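Local structure of fluvirucin B1 DH domain from module 1 (Actinomadura vulgaris, 6OBV) at residues 133-138 against 143-148; 190-195 against 214-219; 300-303 against 307-310; 30-35 against 42-47. The protein probably catalyses dehydration of beta-hydroxyacyl intermediates, as the dehydratase domain of module 1 in fluvirucin B1 polyketide biosynthesis. One frame throughout, in Å; residues are numbered along the deposited sequence.

Contact 1: residues 133-138 against 143-148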
loop_
_atom_site.group_PDB
_atom_site.type_symbol
_atom_site.label_atom_id
_atom_site.label_comp_id
_atom_site.label_asym_id
_atom_site.label_seq_id
_atom_site.Cartn_x
_atom_site.Cartn_y
_atom_site.Cartn_z
ATOM N N ALA A 133 5.748 -8.496 -9.624
ATOM C CA ALA A 133 5.717 -7.507 -10.691
ATOM C C ALA A 133 6.253 -6.202 -10.120
ATOM O O ALA A 133 6.050 -5.919 -8.942
ATOM C CB ALA A 133 4.293 -7.325 -11.255
ATOM N N VAL A 134 6.979 -5.430 -10.937
ATOM C CA VAL A 134 7.453 -4.099 -10.542
ATOM C C VAL A 134 6.821 -3.071 -11.477
ATOM O O VAL A 134 6.962 -3.172 -12.701
ATOM C CB VAL A 134 8.989 -3.982 -10.573
ATOM C CG1 VAL A 134 9.432 -2.613 -10.034
ATOM C CG2 VAL A 134 9.654 -5.069 -9.740
ATOM N N HIS A 135 6.117 -2.094 -10.902
ATOM C CA HIS A 135 5.529 -0.958 -11.601
ATOM C C HIS A 135 6.213 0.339 -11.174
ATOM O O HIS A 135 6.759 0.447 -10.077
ATOM C CB HIS A 135 4.022 -0.859 -11.318
ATOM C CG HIS A 135 3.226 -1.988 -11.897
ATOM N ND1 HIS A 135 3.165 -3.236 -11.310
ATOM C CD2 HIS A 135 2.473 -2.061 -13.019
ATOM C CE1 HIS A 135 2.400 -4.023 -12.039
ATOM N NE2 HIS A 135 1.967 -3.336 -13.082
ATOM N N ALA A 136 6.162 1.341 -12.046
ATOM C CA ALA A 136 6.770 2.622 -11.722
ATOM C C ALA A 136 6.026 3.725 -12.442
ATOM O O ALA A 136 5.373 3.504 -13.471
ATOM C CB ALA A 136 8.265 2.655 -12.093
ATOM N N ARG A 137 6.127 4.928 -11.885
ATOM C CA ARG A 137 5.582 6.099 -12.557
ATOM C C ARG A 137 6.216 7.344 -11.964
ATOM O O ARG A 137 6.748 7.324 -10.847
ATOM C CB ARG A 137 4.060 6.162 -12.426
ATOM C CG ARG A 137 3.592 6.361 -11.014
ATOM C CD ARG A 137 2.237 7.020 -10.990
ATOM N NE ARG A 137 1.724 7.143 -9.628
ATOM C CZ ARG A 137 0.433 7.250 -9.324
ATOM N NH1 ARG A 137 -0.476 7.247 -10.288
ATOM N NH2 ARG A 137 0.050 7.352 -8.054
ATOM N N THR A 138 6.185 8.424 -12.746
ATOM C CA THR A 138 6.643 9.734 -12.311
ATOM C C THR A 138 5.492 10.708 -12.439
ATOM O O THR A 138 4.703 10.623 -13.389
ATOM C CB THR A 138 7.826 10.252 -13.139
ATOM O OG1 THR A 138 7.377 10.576 -14.459
ATOM C CG2 THR A 138 8.900 9.216 -13.241
ATOM N N TRP A 143 0.968 4.213 -14.266
ATOM C CA TRP A 143 1.920 3.164 -13.943
ATOM C C TRP A 143 2.295 2.368 -15.186
ATOM O O TRP A 143 1.455 2.081 -16.049
ATOM C CB TRP A 143 1.340 2.212 -12.898
ATOM C CG TRP A 143 1.070 2.808 -11.553
ATOM C CD1 TRP A 143 -0.115 3.288 -11.099
ATOM C CD2 TRP A 143 2.006 2.966 -10.478
ATOM N NE1 TRP A 143 0.021 3.738 -9.811
ATOM C CE2 TRP A 143 1.314 3.545 -9.405
ATOM C CE3 TRP A 143 3.359 2.672 -10.323
ATOM C CZ2 TRP A 143 1.929 3.850 -8.196
ATOM C CZ3 TRP A 143 3.974 2.960 -9.112
ATOM C CH2 TRP A 143 3.256 3.547 -8.065
ATOM N N THR A 144 3.569 2.008 -15.264
ATOM C CA THR A 144 4.099 1.127 -16.295
ATOM C C THR A 144 4.705 -0.077 -15.602
ATOM O O THR A 144 5.448 0.078 -14.626
ATOM C CB THR A 144 5.156 1.839 -17.139
ATOM O OG1 THR A 144 4.557 2.969 -17.772
ATOM C CG2 THR A 144 5.752 0.902 -18.215
ATOM N N ARG A 145 4.377 -1.271 -16.090
ATOM C CA ARG A 145 5.019 -2.476 -15.601
ATOM C C ARG A 145 6.382 -2.653 -16.264
ATOM O O ARG A 145 6.491 -2.652 -17.488
ATOM C CB ARG A 145 4.135 -3.700 -15.856
ATOM C CG ARG A 145 4.502 -4.866 -14.940
ATOM C CD ARG A 145 3.588 -6.051 -15.113
ATOM N NE ARG A 145 3.655 -6.616 -16.452
ATOM C CZ ARG A 145 3.072 -7.759 -16.799
ATOM N NH1 ARG A 145 2.383 -8.457 -15.902
ATOM N NH2 ARG A 145 3.180 -8.205 -18.040
ATOM N N HIS A 146 7.427 -2.787 -15.448
ATOM C CA HIS A 146 8.788 -2.888 -15.959
ATOM C C HIS A 146 9.386 -4.277 -15.829
ATOM O O HIS A 146 10.381 -4.570 -16.496
ATOM C CB HIS A 146 9.697 -1.877 -15.235
ATOM C CG HIS A 146 9.354 -0.445 -15.534
ATOM N ND1 HIS A 146 9.627 0.141 -16.748
ATOM C CD2 HIS A 146 8.738 0.505 -14.788
ATOM C CE1 HIS A 146 9.207 1.393 -16.736
ATOM N NE2 HIS A 146 8.661 1.637 -15.555
ATOM N N ALA A 147 8.809 -5.135 -14.998
ATOM C CA ALA A 147 9.427 -6.410 -14.664
ATOM C C ALA A 147 8.334 -7.311 -14.121
ATOM O O ALA A 147 7.453 -6.855 -13.385
ATOM C CB ALA A 147 10.546 -6.238 -13.626
ATOM N N ALA A 148 8.372 -8.575 -14.509
ATOM C CA ALA A 148 7.403 -9.538 -14.014
ATOM C C ALA A 148 8.099 -10.876 -13.912
ATOM O O ALA A 148 8.908 -11.225 -14.779
ATOM C CB ALA A 148 6.184 -9.655 -14.933
HETATM O O HOH W 1 7.627 4.238 -15.412
#

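Contact 2: residues 190-195 against 214-219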
loop_
_atom_site.group_PDB
_atom_site.type_symbol
_atom_site.label_atom_id
_atom_site.label_comp_id
_atom_site.label_asym_id
_atom_site.label_seq_id
_atom_site.Cartn_x
_atom_site.Cartn_y
_atom_site.Cartn_z
ATOM N N GLY A 190 28.616 5.762 -15.951
ATOM C CA GLY A 190 29.272 6.768 -15.166
ATOM C C GLY A 190 30.077 6.153 -14.027
ATOM O O GLY A 190 30.113 4.923 -13.849
ATOM N N PRO A 191 30.709 7.020 -13.218
ATOM C CA PRO A 191 31.637 6.534 -12.171
ATOM C C PRO A 191 31.081 5.453 -11.243
ATOM O O PRO A 191 31.798 4.492 -10.931
ATOM C CB PRO A 191 31.969 7.814 -11.394
ATOM C CG PRO A 191 31.760 8.924 -12.388
ATOM C CD PRO A 191 30.607 8.491 -13.237
ATOM N N ALA A 192 29.830 5.574 -10.790
ATOM C CA ALA A 192 29.293 4.594 -9.847
ATOM C C ALA A 192 29.171 3.195 -10.447
ATOM O O ALA A 192 29.143 2.210 -9.694
ATOM C CB ALA A 192 27.922 5.048 -9.336
ATOM N N PHE A 193 29.094 3.088 -11.773
ATOM C CA PHE A 193 28.915 1.817 -12.455
ATOM C C PHE A 193 30.189 1.297 -13.092
ATOM O O PHE A 193 30.136 0.298 -13.809
ATOM C CB PHE A 193 27.813 1.945 -13.508
ATOM C CG PHE A 193 26.453 1.765 -12.929
ATOM C CD1 PHE A 193 25.803 0.547 -13.018
ATOM C CD2 PHE A 193 25.857 2.792 -12.207
ATOM C CE1 PHE A 193 24.565 0.368 -12.431
ATOM C CE2 PHE A 193 24.597 2.627 -11.626
ATOM C CZ PHE A 193 23.960 1.410 -11.732
ATOM N N GLN A 194 31.323 1.942 -12.846
ATOM C CA GLN A 194 32.608 1.476 -13.381
ATOM C C GLN A 194 33.348 0.594 -12.384
ATOM O O GLN A 194 34.537 0.768 -12.152
ATOM C CB GLN A 194 33.464 2.669 -13.784
ATOM C CG GLN A 194 32.898 3.460 -14.970
ATOM C CD GLN A 194 33.622 4.772 -15.196
ATOM O OE1 GLN A 194 34.675 5.024 -14.610
ATOM N NE2 GLN A 194 33.051 5.624 -16.039
ATOM N N GLY A 195 32.656 -0.405 -11.824
ATOM C CA GLY A 195 33.209 -1.207 -10.749
ATOM C C GLY A 195 34.156 -2.324 -11.141
ATOM O O GLY A 195 34.754 -2.924 -10.248
ATOM N N GLU A 214 33.483 4.761 -3.292
ATOM C CA GLU A 214 33.257 5.009 -1.872
ATOM C C GLU A 214 31.834 5.500 -1.609
ATOM O O GLU A 214 31.214 5.102 -0.613
ATOM C CB GLU A 214 34.307 5.982 -1.334
ATOM C CG GLU A 214 35.580 5.249 -0.871
ATOM C CD GLU A 214 36.722 6.173 -0.473
ATOM O OE1 GLU A 214 37.456 6.624 -1.381
ATOM O OE2 GLU A 214 36.903 6.429 0.746
ATOM N N ARG A 215 31.269 6.309 -2.517
ATOM C CA ARG A 215 29.926 6.844 -2.274
ATOM C C ARG A 215 28.889 5.732 -2.183
ATOM O O ARG A 215 28.008 5.765 -1.315
ATOM C CB ARG A 215 29.523 7.849 -3.358
ATOM C CG ARG A 215 28.325 8.739 -2.960
ATOM C CD ARG A 215 27.908 9.679 -4.092
ATOM N NE ARG A 215 27.684 8.907 -5.311
ATOM C CZ ARG A 215 27.476 9.426 -6.517
ATOM N NH1 ARG A 215 27.459 10.741 -6.693
ATOM N NH2 ARG A 215 27.284 8.615 -7.551
ATOM N N GLU A 216 28.981 4.736 -3.062
ATOM C CA GLU A 216 28.049 3.613 -3.043
ATOM C C GLU A 216 28.423 2.579 -1.985
ATOM O O GLU A 216 27.535 1.899 -1.447
ATOM C CB GLU A 216 27.996 2.953 -4.427
ATOM C CG GLU A 216 27.186 3.741 -5.456
ATOM C CD GLU A 216 27.840 5.044 -5.837
ATOM O OE1 GLU A 216 29.063 5.021 -6.064
ATOM O OE2 GLU A 216 27.136 6.086 -5.890
ATOM N N ALA A 217 29.720 2.439 -1.683
ATOM C CA ALA A 217 30.143 1.538 -0.615
ATOM C C ALA A 217 29.550 1.938 0.728
ATOM O O ALA A 217 29.268 1.071 1.562
ATOM C CB ALA A 217 31.670 1.508 -0.521
ATOM N N ALA A 218 29.353 3.242 0.956
ATOM C CA ALA A 218 28.808 3.703 2.227
ATOM C C ALA A 218 27.358 3.277 2.421
ATOM O O ALA A 218 26.920 3.081 3.559
ATOM C CB ALA A 218 28.913 5.223 2.325
ATOM N N GLU A 219 26.592 3.157 1.342
ATOM C CA GLU A 219 25.189 2.786 1.441
ATOM C C GLU A 219 24.942 1.339 1.026
ATOM O O GLU A 219 23.788 0.929 0.904
ATOM C CB GLU A 219 24.321 3.748 0.606
ATOM C CG GLU A 219 24.781 3.948 -0.849
ATOM C CD GLU A 219 23.632 4.186 -1.850
ATOM O OE1 GLU A 219 22.438 4.173 -1.458
ATOM O OE2 GLU A 219 23.927 4.365 -3.053
HETATM O O HOH W 2 29.961 2.377 -7.018
#

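Contact 3: residues 300-303 against 307-310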
loop_
_atom_site.group_PDB
_atom_site.type_symbol
_atom_site.label_atom_id
_atom_site.label_comp_id
_atom_site.label_asym_id
_atom_site.label_seq_id
_atom_site.Cartn_x
_atom_site.Cartn_y
_atom_site.Cartn_z
ATOM N N LEU A 300 20.129 -3.717 -27.917
ATOM C CA LEU A 300 19.301 -2.522 -27.961
ATOM C C LEU A 300 19.182 -2.029 -29.391
ATOM O O LEU A 300 20.206 -1.819 -30.048
ATOM C CB LEU A 300 19.892 -1.423 -27.107
ATOM C CG LEU A 300 19.214 -1.243 -25.759
ATOM C CD1 LEU A 300 19.872 -0.077 -25.054
ATOM C CD2 LEU A 300 17.683 -1.055 -25.900
ATOM N N PRO A 301 17.976 -1.827 -29.908
ATOM C CA PRO A 301 17.846 -1.267 -31.253
ATOM C C PRO A 301 18.373 0.160 -31.286
ATOM O O PRO A 301 18.061 0.979 -30.417
ATOM C CB PRO A 301 16.337 -1.336 -31.511
ATOM C CG PRO A 301 15.726 -1.284 -30.154
ATOM C CD PRO A 301 16.665 -2.057 -29.278
ATOM N N ALA A 302 19.226 0.437 -32.268
ATOM C CA ALA A 302 19.622 1.809 -32.536
ATOM C C ALA A 302 18.379 2.677 -32.710
ATOM O O ALA A 302 17.462 2.327 -33.461
ATOM C CB ALA A 302 20.499 1.872 -33.789
ATOM N N GLY A 303 18.338 3.792 -31.986
ATOM C CA GLY A 303 17.230 4.717 -32.064
ATOM C C GLY A 303 16.046 4.377 -31.188
ATOM O O GLY A 303 15.043 5.102 -31.221
ATOM N N SER A 307 18.798 8.605 -29.244
ATOM C CA SER A 307 18.887 8.853 -30.674
ATOM C C SER A 307 19.986 7.994 -31.297
ATOM O O SER A 307 20.926 7.540 -30.629
ATOM C CB SER A 307 19.165 10.323 -30.943
ATOM O OG SER A 307 18.480 11.097 -29.986
ATOM N N ARG A 308 19.833 7.728 -32.589
ATOM C CA ARG A 308 20.911 7.110 -33.334
ATOM C C ARG A 308 22.086 8.081 -33.438
ATOM O O ARG A 308 21.894 9.300 -33.477
ATOM C CB ARG A 308 20.450 6.721 -34.740
ATOM C CG ARG A 308 19.506 5.555 -34.807
ATOM C CD ARG A 308 19.049 5.359 -36.235
ATOM N NE ARG A 308 17.888 4.482 -36.337
ATOM C CZ ARG A 308 16.632 4.879 -36.163
ATOM N NH1 ARG A 308 16.366 6.147 -35.868
ATOM N NH2 ARG A 308 15.645 4.010 -36.273
ATOM N N PRO A 309 23.313 7.565 -33.485
ATOM C CA PRO A 309 24.456 8.422 -33.815
ATOM C C PRO A 309 24.300 8.993 -35.214
ATOM O O PRO A 309 23.582 8.451 -36.056
ATOM C CB PRO A 309 25.656 7.464 -33.746
ATOM C CG PRO A 309 25.053 6.099 -33.977
ATOM C CD PRO A 309 23.710 6.161 -33.292
ATOM N N ARG A 310 24.988 10.102 -35.459
ATOM C CA ARG A 310 25.022 10.686 -36.790
ATOM C C ARG A 310 26.008 9.929 -37.664
ATOM O O ARG A 310 27.115 9.601 -37.238
ATOM C CB ARG A 310 25.415 12.155 -36.721
ATOM C CG ARG A 310 24.667 12.946 -35.643
ATOM C CD ARG A 310 23.189 12.984 -35.948
ATOM N NE ARG A 310 22.925 13.566 -37.266
ATOM C CZ ARG A 310 21.723 13.598 -37.846
ATOM N NH1 ARG A 310 20.660 13.085 -37.235
ATOM N NH2 ARG A 310 21.583 14.136 -39.041
HETATM O O HOH W 3 20.754 4.667 -30.558
#

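Contact 4: residues 30-35 against 42-47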
loop_
_atom_site.group_PDB
_atom_site.type_symbol
_atom_site.label_atom_id
_atom_site.label_comp_id
_atom_site.label_asym_id
_atom_site.label_seq_id
_atom_site.Cartn_x
_atom_site.Cartn_y
_atom_site.Cartn_z
ATOM N N LEU A 30 0.959 5.065 9.476
ATOM C CA LEU A 30 -0.047 4.978 8.428
ATOM C C LEU A 30 -0.825 3.662 8.453
ATOM O O LEU A 30 -1.669 3.442 7.581
ATOM C CB LEU A 30 0.623 5.181 7.061
ATOM C CG LEU A 30 1.316 6.547 6.921
ATOM C CD1 LEU A 30 2.180 6.608 5.681
ATOM C CD2 LEU A 30 0.305 7.700 6.949
ATOM N N GLY A 31 -0.564 2.786 9.415
ATOM C CA GLY A 31 -1.268 1.521 9.482
ATOM C C GLY A 31 -0.660 0.438 8.637
ATOM O O GLY A 31 -1.308 -0.582 8.385
ATOM N N GLN A 32 0.565 0.641 8.176
ATOM C CA GLN A 32 1.307 -0.298 7.353
ATOM C C GLN A 32 2.512 -0.807 8.140
ATOM O O GLN A 32 2.691 -0.491 9.318
ATOM C CB GLN A 32 1.731 0.375 6.043
ATOM C CG GLN A 32 0.657 1.303 5.472
ATOM C CD GLN A 32 1.142 2.084 4.268
ATOM O OE1 GLN A 32 2.296 1.943 3.843
ATOM N NE2 GLN A 32 0.264 2.914 3.708
ATOM N N ALA A 33 3.348 -1.602 7.480
ATOM C CA ALA A 33 4.578 -2.105 8.074
ATOM C C ALA A 33 5.764 -1.375 7.457
ATOM O O ALA A 33 5.756 -1.057 6.265
ATOM C CB ALA A 33 4.719 -3.622 7.864
ATOM N N ALA A 34 6.780 -1.095 8.260
ATOM C CA ALA A 34 7.941 -0.436 7.686
ATOM C C ALA A 34 8.836 -1.472 7.021
ATOM O O ALA A 34 8.886 -2.632 7.438
ATOM C CB ALA A 34 8.707 0.341 8.754
ATOM N N VAL A 35 9.512 -1.055 5.950
ATOM C CA VAL A 35 10.538 -1.849 5.282
ATOM C C VAL A 35 11.827 -1.047 5.333
ATOM O O VAL A 35 11.853 0.114 4.901
ATOM C CB VAL A 35 10.175 -2.173 3.818
ATOM C CG1 VAL A 35 11.291 -2.984 3.154
ATOM C CG2 VAL A 35 8.838 -2.901 3.713
ATOM N N ALA A 42 7.779 0.665 2.623
ATOM C CA ALA A 42 6.509 0.246 3.211
ATOM C C ALA A 42 6.035 -1.081 2.630
ATOM O O ALA A 42 6.185 -1.331 1.433
ATOM C CB ALA A 42 5.430 1.316 3.003
ATOM N N ALA A 43 5.457 -1.931 3.482
ATOM C CA ALA A 43 4.803 -3.161 3.035
ATOM C C ALA A 43 3.327 -3.088 3.387
ATOM O O ALA A 43 2.972 -2.901 4.555
ATOM C CB ALA A 43 5.435 -4.406 3.666
ATOM N N VAL A 44 2.470 -3.204 2.388
ATOM C CA VAL A 44 1.033 -3.197 2.612
ATOM C C VAL A 44 0.544 -4.614 2.341
ATOM O O VAL A 44 0.462 -5.052 1.189
ATOM C CB VAL A 44 0.314 -2.163 1.738
ATOM C CG1 VAL A 44 -1.187 -2.239 1.963
ATOM C CG2 VAL A 44 0.825 -0.752 2.046
ATOM N N GLU A 45 0.263 -5.360 3.405
ATOM C CA GLU A 45 -0.457 -6.616 3.254
ATOM C C GLU A 45 -1.845 -6.344 2.699
ATOM O O GLU A 45 -2.535 -5.423 3.144
ATOM C CB GLU A 45 -0.577 -7.314 4.597
ATOM C CG GLU A 45 0.671 -8.029 5.065
ATOM C CD GLU A 45 0.355 -9.184 5.992
ATOM O OE1 GLU A 45 -0.772 -9.725 5.916
ATOM O OE2 GLU A 45 1.235 -9.552 6.796
ATOM N N LEU A 46 -2.270 -7.152 1.730
ATOM C CA LEU A 46 -3.595 -7.001 1.137
ATOM C C LEU A 46 -4.504 -8.123 1.606
ATOM O O LEU A 46 -4.647 -9.144 0.919
ATOM C CB LEU A 46 -3.509 -6.979 -0.387
ATOM C CG LEU A 46 -2.726 -5.767 -0.852
ATOM C CD1 LEU A 46 -2.574 -5.756 -2.366
ATOM C CD2 LEU A 46 -3.441 -4.528 -0.344
ATOM N N PRO A 47 -5.146 -7.986 2.763
ATOM C CA PRO A 47 -6.124 -8.986 3.173
ATOM C C PRO A 47 -7.288 -8.995 2.202
ATOM O O PRO A 47 -7.561 -8.011 1.508
ATOM C CB PRO A 47 -6.561 -8.512 4.558
ATOM C CG PRO A 47 -6.414 -7.042 4.484
ATOM C CD PRO A 47 -5.181 -6.811 3.644
#

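Contact 1: residues 133-138 against 143-148
Arg137 runs across the indole of Trp143 near the turn of a beta hairpin. The hairpin pairs strands 130-137 and 144-152 in the hotdog fold of the dehydratase. Arg137 CG sits 3.7 Å from the centroid of the six-membered ring of Trp143, almost straight above it, a CH-pi contact. Its chi1 of 65° places CG between the backbone N and the carbonyl carbon, and the extended chain then follows the ring. Arg137 CZ ends 3.6 Å from Trp143 NE1, with guanidinium and indole 20° from parallel. Gln116 takes a hydrogen bond from Arg137 NE, and Glu45 of the second subunit forms a salt bridge with NH1, which helps fix the group over the indole. His135 and Arg145 lie on the same face of the hairpin as Ala133. Arg145 CG covers one face of the His135 imidazole, 3.8 Å from its centroid and displaced toward the rim. The Arg145 chain then bends at chi3, and its NE forms a salt bridge with Glu104. On the other face, Val134 and Ala147 pack on Phe82 of helix 79-92. Here His146 and Ala147 both face Val134, a classic beta bulge. Val134 O accepts from His146 N at 2.8 Å, and Val134 N donates to Ala147 O at 2.9 Å. The His146 ring turns its edge to Ala136, with CD2 3.5 Å from Ala136 CB. His146 ND1 is bonded to Ala105 O, and His146 NE2 lies 2.8 Å from a water that also bonds weakly to Ala136 O.

Contact 2: residues 190-195 against 214-219
Ala192 CB presses against the carboxylate of Glu216, and this small van der Waals contact of a methyl with a carboxylate is the main direct touch between the 3-10 segment 191-193 and helix 214-218. Ala192 CB lies 3.5 Å from Glu216 OE1 and about as far from CD. It also reaches the edge of the Arg215 guanidinium, where NH2 is 4.0 Å from Ala192 CB. No direct hydrogen bond joins the two segments. A water does so instead. It donates to Ala192 O at 2.8 Å and to Glu216 OE1 at 3.0 Å, so the backbone carbonyl and the acid share one bridge. The salt bridge stays within the helix. Arg215 grips Glu216 side-on with two nitrogens, both directed at OE2. The Arg215 NE to Glu216 OE2 distance is 2.9 Å, and Arg215 NH2 is 3.0 Å from the same oxygen. The two donors approach from opposite faces of the carboxylate plane, each on the syn side. A bend in Glu216 at chi2 (68°) helps fold the acid back to its helical neighbour. The two oxygens thus have separate tasks: OE2 holds the arginine and OE1 holds the water. Asp68 adds a polar link, as its OD2 accepts from Ala192 N and makes a long, weak ion pair with Arg215 NH2. Beside this contact, Phe193 meets the ring of His69 and touches Asp231. Such a histidine and aspartate are consistent with the catalytic pair of the double-hotdog dehydratase fold, so the 190-195 loop probably borders the active site.

Contact 3: residues 300-303 against 307-310
Gly303 N and Ser307 O are joined by one water, which accepts from Gly303 N at 2.9 Å and donates to Ser307 O at 2.9 Å. The water closes a surface loop in the C-terminal tail, just after strand 288-299. Neither segment has regular helix or strand, and no direct hydrogen bond crosses between them. The chain turns at Gly303, whose phi is 84°. With no side chain there, Arg308 can lie close against the backbone. Arg308 CG comes within 3.5 Å of Gly303 N and 3.9 Å of Ala302 CB, so its aliphatic part covers both residues. The Arg308 chain is extended from CG to NE. It then turns at chi4 (83°), which swings the guanidinium plane across the line of the chain and sets one face against the glycine. Ala302 O lies over that same face, 3.6 Å from Arg308 NE. This is close contact with the flat group and not a hydrogen bond. The loop is tied to the domain at its start: Leu300 makes a backbone hydrogen bond with Val246, and its side chain packs on Val246 and Leu305. Most of the remaining residues are exposed, and several, Arg308 among them, touch a crystal neighbour. The crystal may therefore influence the conformation of this side chain. Gly303 CA lies over the centre of the Arg308 guanidinium, 4.1 Å from CZ.

Contact 4: residues 30-35 against 42-47
The flat amide of Gln32 lies with one face on Val44, whose CG2 sits 3.6 Å from Gln32 CD. At the oxygen edge of the amide, Ala42 CB lies 3.3 Å from Gln32 OE1. A chi1 of -39° keeps CG beside the backbone N, and the extended chain beyond it carries the amide across the two residues. The polar ends are satisfied at the dimer interface: Gln32 NE2 bonds to OE1 of Gln32 in the second subunit and to Thr55 OG1 of that subunit. Just before it, Gly31 ends helix 26-29 in a Schellman motif. The chain then enters a short antiparallel beta hairpin, strands 33-34 and 40-45, at the edge of the N-terminal hotdog. Ala33 and Ala43 form its hydrogen-bonded pair. Ala43 N donates to Ala33 O at 2.9 Å, and Ala33 N donates to Ala43 O at 3.2 Å. Past the strand, Val35 folds its CG2 over the other strand, 3.5 Å from Ala43 N and 3.7 Å from Ala43 CB. CG1 of Val35 is anti to the backbone N (chi1 179°), which leaves CG2 beside that N. Val35 also packs on Leu54 and on Arg88 of helix 79-92.

How the contacts relate
Contacts 1 and 4 are hairpins in the same run of antiparallel strands. Their centres are about 19 Å apart within one chain and their nearest atoms about 11 Å. They meet across the dimer: Glu45 and Pro47 of contact 4 in one subunit reach Arg137, His135 and Trp143 of contact 1 in the other. Contact 2 lies elsewhere, about 25 Å from contact 1 between centres. It borders His69 and Asp231, which probably mark the active site, and no other chain of the assembly touches it. Contact 3 belongs to the C-terminal tail, about 28 Å from contact 2 and about 42 Å from contact 4, again between centres. No two contacts touch within the chain.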